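Local coordinates for protein hemolysin (Streptococcus suis, PDB 3HVN) that probably lyses host cells by binding cholesterol-containing membranes, changing conformation and assembling into an oligomeric transmembrane pore, at residues A402-V414 / I446-C460. The protein carries 1 engineered substitution. Residues are numbered along the deposited sequence; the frame is centred on the assembly and turned at random.
Sequences AYVAKYNITWEEV and IPGNARNLHVNIQEC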
loop_
_atom_site.group_PDB
_atom_site.type_symbol
_atom_site.label_atom_id
_atom_site.label_comp_id
_atom_site.label_asym_id
_atom_site.label_seq_id
_atom_site.Cartn_x
_atom_site.Cartn_y
_atom_site.Cartn_z
ATOM N N ALA A 402 -8.873 -45.034 39.780
ATOM C CA ALA A 402 -9.102 -46.405 40.208
ATOM C C ALA A 402 -10.402 -46.900 39.591
ATOM O O ALA A 402 -11.268 -47.435 40.282
ATOM C CB ALA A 402 -9.165 -46.487 41.722
ATOM N N TYR A 403 -10.531 -46.709 38.282
ATOM C CA TYR A 403 -11.760 -47.039 37.576
ATOM C C TYR A 403 -11.553 -47.162 36.069
ATOM O O TYR A 403 -10.421 -47.260 35.579
ATOM C CB TYR A 403 -12.830 -45.983 37.862
ATOM C CG TYR A 403 -12.349 -44.556 37.698
ATOM C CD1 TYR A 403 -12.129 -44.015 36.437
ATOM C CD2 TYR A 403 -12.118 -43.749 38.804
ATOM C CE1 TYR A 403 -11.691 -42.711 36.284
ATOM C CE2 TYR A 403 -11.681 -42.444 38.661
ATOM C CZ TYR A 403 -11.467 -41.931 37.399
ATOM O OH TYR A 403 -11.032 -40.633 37.253
ATOM N N VAL A 404 -12.669 -47.161 35.347
ATOM C CA VAL A 404 -12.670 -47.207 33.894
ATOM C C VAL A 404 -13.352 -45.951 33.367
ATOM O O VAL A 404 -14.481 -45.644 33.750
ATOM C CB VAL A 404 -13.422 -48.445 33.376
ATOM C CG1 VAL A 404 -13.345 -48.517 31.862
ATOM C CG2 VAL A 404 -12.855 -49.711 34.002
ATOM N N ALA A 405 -12.667 -45.226 32.491
ATOM C CA ALA A 405 -13.165 -43.940 32.017
ATOM C C ALA A 405 -13.531 -43.949 30.536
ATOM O O ALA A 405 -12.699 -44.247 29.679
ATOM C CB ALA A 405 -12.146 -42.845 32.303
ATOM N N LYS A 406 -14.785 -43.618 30.246
ATOM C CA LYS A 406 -15.240 -43.449 28.872
ATOM C C LYS A 406 -14.786 -42.102 28.329
ATOM O O LYS A 406 -15.084 -41.057 28.912
ATOM C CB LYS A 406 -16.766 -43.535 28.795
ATOM C CG LYS A 406 -17.314 -44.914 28.474
ATOM C CD LYS A 406 -18.837 -44.906 28.499
ATOM C CE LYS A 406 -19.414 -46.166 27.873
ATOM N NZ LYS A 406 -19.183 -46.211 26.403
ATOM N N TYR A 407 -14.063 -42.127 27.213
ATOM C CA TYR A 407 -13.656 -40.888 26.556
ATOM C C TYR A 407 -14.568 -40.569 25.377
ATOM O O TYR A 407 -15.123 -41.471 24.752
ATOM C CB TYR A 407 -12.196 -40.963 26.101
ATOM C CG TYR A 407 -11.213 -40.417 27.111
ATOM C CD1 TYR A 407 -10.866 -41.148 28.240
ATOM C CD2 TYR A 407 -10.627 -39.171 26.934
ATOM C CE1 TYR A 407 -9.966 -40.652 29.166
ATOM C CE2 TYR A 407 -9.727 -38.665 27.855
ATOM C CZ TYR A 407 -9.400 -39.410 28.968
ATOM O OH TYR A 407 -8.505 -38.910 29.885
ATOM N N ASN A 408 -14.727 -39.283 25.082
ATOM C CA ASN A 408 -15.593 -38.853 23.989
ATOM C C ASN A 408 -15.341 -37.403 23.582
ATOM O O ASN A 408 -15.959 -36.483 24.117
ATOM C CB ASN A 408 -17.062 -39.046 24.369
ATOM C CG ASN A 408 -17.995 -38.914 23.182
ATOM O OD1 ASN A 408 -17.553 -38.872 22.033
ATOM N ND2 ASN A 408 -19.293 -38.853 23.453
ATOM N N ILE A 409 -14.432 -37.208 22.632
ATOM C CA ILE A 409 -14.090 -35.869 22.163
ATOM C C ILE A 409 -14.386 -35.692 20.673
ATOM O O ILE A 409 -14.092 -36.574 19.851
ATOM C CB ILE A 409 -12.615 -35.520 22.456
ATOM C CG1 ILE A 409 -11.679 -36.431 21.664
ATOM C CG2 ILE A 409 -12.327 -35.635 23.945
ATOM C CD1 ILE A 409 -10.214 -36.219 21.976
ATOM N N THR A 410 -14.965 -34.544 20.332
ATOM C CA THR A 410 -15.421 -34.302 18.966
ATOM C C THR A 410 -15.136 -32.879 18.485
ATOM O O THR A 410 -14.831 -31.991 19.279
ATOM C CB THR A 410 -16.931 -34.580 18.831
ATOM O OG1 THR A 410 -17.316 -34.505 17.452
ATOM C CG2 THR A 410 -17.733 -33.567 19.635
ATOM N N TRP A 411 -15.240 -32.680 17.174
ATOM C CA TRP A 411 -15.059 -31.370 16.557
ATOM C C TRP A 411 -15.459 -31.431 15.083
ATOM O O TRP A 411 -16.023 -32.426 14.629
ATOM C CB TRP A 411 -13.610 -30.900 16.695
ATOM C CG TRP A 411 -12.637 -31.694 15.875
ATOM C CD1 TRP A 411 -12.213 -31.413 14.609
ATOM C CD2 TRP A 411 -11.969 -32.900 16.264
ATOM N NE1 TRP A 411 -11.321 -32.368 14.186
ATOM C CE2 TRP A 411 -11.154 -33.292 15.183
ATOM C CE3 TRP A 411 -11.978 -33.685 17.421
ATOM C CZ2 TRP A 411 -10.357 -34.434 15.224
ATOM C CZ3 TRP A 411 -11.188 -34.819 17.459
ATOM C CH2 TRP A 411 -10.388 -35.183 16.368
ATOM N N GLU A 412 -15.166 -30.368 14.341
ATOM C CA GLU A 412 -15.472 -30.332 12.913
ATOM C C GLU A 412 -14.353 -29.669 12.115
ATOM O O GLU A 412 -13.683 -28.761 12.608
ATOM C CB GLU A 412 -16.807 -29.624 12.662
ATOM C CG GLU A 412 -16.894 -28.219 13.237
ATOM C CD GLU A 412 -18.297 -27.645 13.155
ATOM O OE1 GLU A 412 -19.255 -28.433 13.008
ATOM O OE2 GLU A 412 -18.442 -26.408 13.238
ATOM N N GLU A 413 -14.153 -30.129 10.883
ATOM C CA GLU A 413 -13.056 -29.638 10.054
ATOM C C GLU A 413 -13.541 -28.876 8.822
ATOM O O GLU A 413 -14.523 -29.258 8.189
ATOM C CB GLU A 413 -12.146 -30.795 9.633
ATOM C CG GLU A 413 -11.511 -31.538 10.797
ATOM C CD GLU A 413 -10.597 -32.659 10.343
ATOM O OE1 GLU A 413 -10.448 -32.847 9.117
ATOM O OE2 GLU A 413 -10.028 -33.352 11.212
ATOM N N VAL A 414 -12.836 -27.801 8.485
ATOM C CA VAL A 414 -13.193 -26.967 7.344
ATOM C C VAL A 414 -12.759 -27.601 6.029
ATOM O O VAL A 414 -11.594 -27.960 5.856
ATOM C CB VAL A 414 -12.549 -25.571 7.444
ATOM C CG1 VAL A 414 -13.059 -24.674 6.327
ATOM C CG2 VAL A 414 -12.829 -24.951 8.802
ATOM N N ILE A 446 -5.370 -32.112 16.771
ATOM C CA ILE A 446 -6.452 -31.475 16.034
ATOM C C ILE A 446 -5.865 -30.523 14.998
ATOM O O ILE A 446 -5.065 -29.650 15.336
ATOM C CB ILE A 446 -7.381 -30.686 16.973
ATOM C CG1 ILE A 446 -7.663 -31.487 18.246
ATOM C CG2 ILE A 446 -8.675 -30.321 16.263
ATOM C CD1 ILE A 446 -8.353 -32.808 17.994
ATOM N N PRO A 447 -6.258 -30.692 13.727
ATOM C CA PRO A 447 -5.736 -29.878 12.623
ATOM C C PRO A 447 -6.124 -28.409 12.756
ATOM O O PRO A 447 -7.031 -28.076 13.518
ATOM C CB PRO A 447 -6.408 -30.489 11.388
ATOM C CG PRO A 447 -6.846 -31.854 11.813
ATOM C CD PRO A 447 -7.201 -31.720 13.257
ATOM N N GLY A 448 -5.438 -27.544 12.016
ATOM C CA GLY A 448 -5.715 -26.120 12.049
ATOM C C GLY A 448 -7.063 -25.778 11.446
ATOM O O GLY A 448 -7.719 -24.826 11.870
ATOM N N ASN A 449 -7.478 -26.557 10.454
ATOM C CA ASN A 449 -8.763 -26.342 9.801
ATOM C C ASN A 449 -9.926 -26.890 10.620
ATOM O O ASN A 449 -10.970 -27.235 10.072
ATOM C CB ASN A 449 -8.775 -26.967 8.405
ATOM C CG ASN A 449 -8.638 -28.477 8.439
ATOM O OD1 ASN A 449 -9.522 -29.202 7.983
ATOM N ND2 ASN A 449 -7.528 -28.959 8.985
ATOM N N ALA A 450 -9.743 -26.971 11.932
ATOM C CA ALA A 450 -10.779 -27.499 12.809
ATOM C C ALA A 450 -11.295 -26.432 13.766
ATOM O O ALA A 450 -10.608 -25.450 14.042
ATOM C CB ALA A 450 -10.258 -28.699 13.582
ATOM N N ARG A 451 -12.511 -26.636 14.263
ATOM C CA ARG A 451 -13.132 -25.721 15.217
ATOM C C ARG A 451 -14.277 -26.410 15.953
ATOM O O ARG A 451 -14.641 -27.541 15.627
ATOM C CB ARG A 451 -13.631 -24.456 14.512
ATOM C CG ARG A 451 -12.554 -23.402 14.310
ATOM C CD ARG A 451 -12.822 -22.544 13.087
ATOM N NE ARG A 451 -11.635 -21.791 12.693
ATOM C CZ ARG A 451 -11.524 -21.108 11.558
ATOM N NH1 ARG A 451 -12.532 -21.080 10.696
ATOM N NH2 ARG A 451 -10.405 -20.453 11.284
ATOM N N ASN A 452 -14.839 -25.726 16.944
ATOM C CA ASN A 452 -15.919 -26.284 17.751
ATOM C C ASN A 452 -15.515 -27.581 18.446
ATOM O O ASN A 452 -16.173 -28.610 18.294
ATOM C CB ASN A 452 -17.173 -26.506 16.902
ATOM C CG ASN A 452 -17.773 -25.209 16.399
ATOM O OD1 ASN A 452 -17.189 -24.137 16.557
ATOM N ND2 ASN A 452 -18.950 -25.299 15.789
ATOM N N LEU A 453 -14.427 -27.522 19.206
ATOM C CA LEU A 453 -13.942 -28.680 19.947
ATOM C C LEU A 453 -14.788 -28.937 21.187
ATOM O O LEU A 453 -15.115 -28.011 21.929
ATOM C CB LEU A 453 -12.481 -28.478 20.354
ATOM C CG LEU A 453 -11.955 -29.393 21.463
ATOM C CD1 LEU A 453 -11.949 -30.848 21.013
ATOM C CD2 LEU A 453 -10.566 -28.962 21.907
ATOM N N HIS A 454 -15.141 -30.199 21.408
ATOM C CA HIS A 454 -15.864 -30.584 22.613
ATOM C C HIS A 454 -15.289 -31.846 23.246
ATOM O O HIS A 454 -15.014 -32.836 22.558
ATOM C CB HIS A 454 -17.354 -30.773 22.329
ATOM C CG HIS A 454 -18.147 -31.161 23.537
ATOM N ND1 HIS A 454 -18.493 -30.260 24.521
ATOM C CD2 HIS A 454 -18.654 -32.355 23.926
ATOM C CE1 HIS A 454 -19.183 -30.880 25.461
ATOM N NE2 HIS A 454 -19.296 -32.152 25.124
ATOM N N VAL A 455 -15.118 -31.798 24.564
ATOM C CA VAL A 455 -14.564 -32.917 25.314
ATOM C C VAL A 455 -15.547 -33.434 26.360
ATOM O O VAL A 455 -16.049 -32.673 27.194
ATOM C CB VAL A 455 -13.247 -32.531 26.013
ATOM C CG1 VAL A 455 -12.753 -33.676 26.889
ATOM C CG2 VAL A 455 -12.198 -32.143 24.983
ATOM N N ASN A 456 -15.813 -34.736 26.301
ATOM C CA ASN A 456 -16.699 -35.396 27.253
ATOM C C ASN A 456 -16.092 -36.699 27.758
ATOM O O ASN A 456 -15.959 -37.668 27.009
ATOM C CB ASN A 456 -18.066 -35.662 26.616
ATOM C CG ASN A 456 -19.054 -36.292 27.585
ATOM O OD1 ASN A 456 -18.672 -37.042 28.484
ATOM N ND2 ASN A 456 -20.334 -35.991 27.401
ATOM N N ILE A 457 -15.722 -36.715 29.034
ATOM C CA ILE A 457 -15.169 -37.908 29.659
ATOM C C ILE A 457 -15.974 -38.310 30.890
ATOM O O ILE A 457 -16.276 -37.477 31.753
ATOM C CB ILE A 457 -13.691 -37.714 30.039
ATOM C CG1 ILE A 457 -13.506 -36.401 30.796
ATOM C CG2 ILE A 457 -12.825 -37.715 28.798
ATOM C CD1 ILE A 457 -12.066 -35.951 30.900
ATOM N N GLN A 458 -16.320 -39.591 30.956
ATOM C CA GLN A 458 -17.128 -40.119 32.049
ATOM C C GLN A 458 -16.377 -41.225 32.784
ATOM O O GLN A 458 -15.409 -41.780 32.263
ATOM C CB GLN A 458 -18.457 -40.652 31.510
ATOM C CG GLN A 458 -19.183 -39.681 30.592
ATOM C CD GLN A 458 -20.357 -40.319 29.875
ATOM O OE1 GLN A 458 -20.829 -41.389 30.260
ATOM N NE2 GLN A 458 -20.837 -39.662 28.826
ATOM N N GLU A 459 -16.826 -41.543 33.994
ATOM C CA GLU A 459 -16.186 -42.584 34.793
ATOM C C GLU A 459 -17.185 -43.638 35.259
ATOM O O GLU A 459 -18.283 -43.314 35.709
ATOM C CB GLU A 459 -15.448 -41.969 35.987
ATOM C CG GLU A 459 -15.276 -42.899 37.174
ATOM C CD GLU A 459 -16.464 -42.864 38.114
ATOM O OE1 GLU A 459 -17.294 -41.940 37.986
ATOM O OE2 GLU A 459 -16.567 -43.756 38.980
ATOM N N CYS A 460 -16.791 -44.903 35.146
ATOM C CA CYS A 460 -17.655 -46.015 35.527
ATOM C C CYS A 460 -17.721 -46.175 37.040
ATOM O O CYS A 460 -16.696 -46.180 37.720
ATOM C CB CYS A 460 -17.167 -47.314 34.883
ATOM S SG CYS A 460 -18.202 -48.756 35.231
#
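Trp411 lies with one face of its indole against Ile446, whose CD1 sits 3.5 Å from the centroid of the six-membered ring in a CH-pi contact. A chi1 of 69° sets CG between the backbone N and carbonyl carbon and swings the indole over Ile446; Trp411 CD1 lies 3.5 Å from Ala450 CB, where a small methyl suits the position. At the indole edge, NE1 gives a weak hydrogen bond to Glu413 OE2. Beside Trp411 a beta bulge shifts the register by one: Thr410 and His454 exchange two backbone hydrogen bonds before it, Glu412 and Arg451 two after it. Strands 404-416 and 450-460 are the central antiparallel pair of a four-stranded sheet in the C-terminal beta-sandwich domain of this cholesterol-dependent cytolysin. Apolar bulk suits its buried inner face: Tyr407 and Ile457 pack on Ile486 of the opposing sheet, Val455 on Leu395. Ile457 CG2 lies over one face of the Tyr407 ring, displaced toward its rim, and Ile409 CG2 touches both Val455 methyls. Glu459 crosses Tyr403 at about a right angle, laying its aliphatic CG over the ring centre while OE2 hydrogen-bonds to Thr490 OG1. On the other face, polar Thr410 OG1 hydrogen-bonds to Lys427 O and His454 ND1 to Asp475 OD2.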